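Local coordinates for beta-galacturonidase (Eisenbergiella tayi, PDB 6NCW), which probably hydrolyses beta-galacturonide linkages, as a glycoside hydrolase of family 2, at residues 423-428 and 457-462. Residues are numbered along the deposited sequence; the frame is centred on the assembly and turned at random.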
loop_
_atom_site.group_PDB
_atom_site.type_symbol
_atom_site.label_atom_id
_atom_site.label_comp_id
_atom_site.label_asym_id
_atom_site.label_seq_id
_atom_site.Cartn_x
_atom_site.Cartn_y
_atom_site.Cartn_z
ATOM N N GLU A 423 -34.033 -15.630 -25.799
ATOM C CA GLU A 423 -33.434 -16.815 -26.403
ATOM C C GLU A 423 -32.420 -17.489 -25.490
ATOM O O GLU A 423 -32.183 -18.694 -25.622
ATOM C CB GLU A 423 -32.744 -16.465 -27.722
ATOM C CG GLU A 423 -33.693 -16.211 -28.881
ATOM C CD GLU A 423 -34.445 -14.911 -28.742
ATOM O OE1 GLU A 423 -33.875 -13.906 -28.238
ATOM O OE2 GLU A 423 -35.619 -14.898 -29.135
ATOM N N VAL A 424 -31.770 -16.732 -24.612
ATOM C CA VAL A 424 -30.778 -17.265 -23.687
ATOM C C VAL A 424 -31.192 -16.877 -22.279
ATOM O O VAL A 424 -31.658 -15.752 -22.058
ATOM C CB VAL A 424 -29.364 -16.737 -24.009
ATOM C CG1 VAL A 424 -28.315 -17.331 -23.047
ATOM C CG2 VAL A 424 -29.011 -17.052 -25.446
ATOM N N VAL A 425 -31.054 -17.823 -21.335
ATOM C CA VAL A 425 -31.269 -17.558 -19.910
ATOM C C VAL A 425 -29.930 -17.227 -19.265
ATOM O O VAL A 425 -28.962 -17.980 -19.415
ATOM C CB VAL A 425 -31.906 -18.768 -19.210
ATOM C CG1 VAL A 425 -32.145 -18.441 -17.742
ATOM C CG2 VAL A 425 -33.193 -19.207 -19.918
ATOM N N SER A 426 -29.870 -16.118 -18.529
ATOM C CA SER A 426 -28.619 -15.667 -17.928
ATOM C C SER A 426 -28.823 -15.304 -16.469
ATOM O O SER A 426 -29.828 -14.682 -16.109
ATOM C CB SER A 426 -28.056 -14.461 -18.687
ATOM O OG SER A 426 -27.900 -14.793 -20.044
ATOM N N TYR A 427 -27.859 -15.683 -15.629
ATOM C CA TYR A 427 -27.957 -15.460 -14.195
ATOM C C TYR A 427 -26.657 -14.908 -13.622
ATOM O O TYR A 427 -25.567 -15.327 -14.006
ATOM C CB TYR A 427 -28.345 -16.748 -13.492
ATOM C CG TYR A 427 -29.831 -16.795 -13.218
ATOM C CD1 TYR A 427 -30.720 -17.395 -14.113
ATOM C CD2 TYR A 427 -30.349 -16.202 -12.084
ATOM C CE1 TYR A 427 -32.104 -17.418 -13.851
ATOM C CE2 TYR A 427 -31.708 -16.220 -11.813
ATOM C CZ TYR A 427 -32.580 -16.822 -12.687
ATOM O OH TYR A 427 -33.924 -16.806 -12.367
ATOM N N ASN A 428 -26.792 -13.921 -12.745
ATOM C CA ASN A 428 -25.701 -13.423 -11.913
ATOM C C ASN A 428 -25.733 -14.166 -10.580
ATOM O O ASN A 428 -26.748 -14.130 -9.873
ATOM C CB ASN A 428 -25.851 -11.921 -11.678
ATOM C CG ASN A 428 -25.928 -11.140 -12.973
ATOM O OD1 ASN A 428 -25.515 -11.631 -14.026
ATOM N ND2 ASN A 428 -26.441 -9.913 -12.905
ATOM N N THR A 457 -36.660 -23.398 -19.796
ATOM C CA THR A 457 -36.120 -24.748 -19.906
ATOM C C THR A 457 -35.681 -25.057 -21.333
ATOM O O THR A 457 -36.309 -24.628 -22.305
ATOM C CB THR A 457 -37.165 -25.775 -19.442
ATOM O OG1 THR A 457 -36.633 -27.093 -19.606
ATOM C CG2 THR A 457 -38.472 -25.652 -20.260
ATOM N N GLY A 458 -34.585 -25.802 -21.458
ATOM C CA GLY A 458 -34.100 -26.208 -22.762
ATOM C C GLY A 458 -33.412 -25.133 -23.579
ATOM O O GLY A 458 -33.000 -25.414 -24.708
ATOM N N LYS A 459 -33.260 -23.914 -23.051
ATOM C CA LYS A 459 -32.568 -22.838 -23.749
ATOM C C LYS A 459 -31.095 -22.790 -23.355
ATOM O O LYS A 459 -30.684 -23.396 -22.360
ATOM C CB LYS A 459 -33.233 -21.500 -23.428
ATOM C CG LYS A 459 -34.619 -21.301 -24.019
ATOM C CD LYS A 459 -35.284 -20.128 -23.310
ATOM C CE LYS A 459 -36.614 -19.809 -23.908
ATOM N NZ LYS A 459 -37.209 -18.569 -23.362
ATOM N N PRO A 460 -30.253 -22.105 -24.136
ATOM C CA PRO A 460 -28.868 -21.897 -23.697
ATOM C C PRO A 460 -28.830 -21.110 -22.393
ATOM O O PRO A 460 -29.709 -20.297 -22.114
ATOM C CB PRO A 460 -28.245 -21.102 -24.849
ATOM C CG PRO A 460 -29.118 -21.393 -26.026
ATOM C CD PRO A 460 -30.493 -21.546 -25.476
ATOM N N PHE A 461 -27.789 -21.350 -21.600
ATOM C CA PHE A 461 -27.671 -20.809 -20.250
ATOM C C PHE A 461 -26.274 -20.237 -20.074
ATOM O O PHE A 461 -25.284 -20.920 -20.359
ATOM C CB PHE A 461 -27.972 -21.913 -19.211
ATOM C CG PHE A 461 -27.717 -21.519 -17.756
ATOM C CD1 PHE A 461 -28.567 -20.646 -17.088
ATOM C CD2 PHE A 461 -26.663 -22.077 -17.050
ATOM C CE1 PHE A 461 -28.347 -20.307 -15.752
ATOM C CE2 PHE A 461 -26.442 -21.748 -15.714
ATOM C CZ PHE A 461 -27.282 -20.863 -15.073
ATOM N N LEU A 462 -26.197 -18.989 -19.605
ATOM C CA LEU A 462 -24.936 -18.311 -19.309
ATOM C C LEU A 462 -24.936 -17.843 -17.859
ATOM O O LEU A 462 -25.981 -17.443 -17.338
ATOM C CB LEU A 462 -24.723 -17.095 -20.233
ATOM C CG LEU A 462 -24.341 -17.328 -21.691
ATOM C CD1 LEU A 462 -24.427 -16.034 -22.475
ATOM C CD2 LEU A 462 -22.936 -17.939 -21.772
#
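Val425 meets the 457-462 segment through both its backbone and its side chain, and it buries more surface here than any other residue of the two segments. Its N donates to Pro460 O (2.9 Å, 161° at the hydrogen), and its O accepts from Leu462 N at an equal 2.9 Å. Tyr427 N then donates to Leu462 O over 3.1 Å. The bridges Val425–Phe461 and Ser426–Leu462 are parallel. Each accepting carbonyl also takes a CA-H contact: Phe461 CA on Val425 O at 3.2 Å, Ser426 CA on Leu462 O, and, more loosely, Val424 CA on Pro460 O.

Such pairing, with helix 439-453 in the intervening chain, defines a beta-alpha-beta unit of the TIM barrel domain. On the face carrying Val425 and Phe461, Val425 has CG2 anti to its carbonyl carbon, and this methyl lies 4.1 Å from Lys459 CD. The extended lysine chain crosses the valine at about a right angle, while its NZ bonds to Pro422 O and Leu419 O. Phe461 sends CE1 to within 4.1 Å of Tyr427 CD1, which sits at the edge of the phenylalanine ring, near its plane. Both aromatic side chains also touch Ile450 of helix 439-453, evidence that this face packs against the helix.

Leu462, second in buried surface, works on the other face beside Ser426. With CG anti to the carbonyl carbon (chi1 -74°), its CD1 reaches Val424 CG1 at 4.1 Å. Ser426 OG faces Leu462 CB but hydrogen-bonds to Ser407 OG on the neighbouring strand. Pro460, third, presents CD to Glu423 O at 3.3 Å and CB to both methyls of Val424; Thr258 of strand 256-259 touches Glu423, Val424 and Pro460.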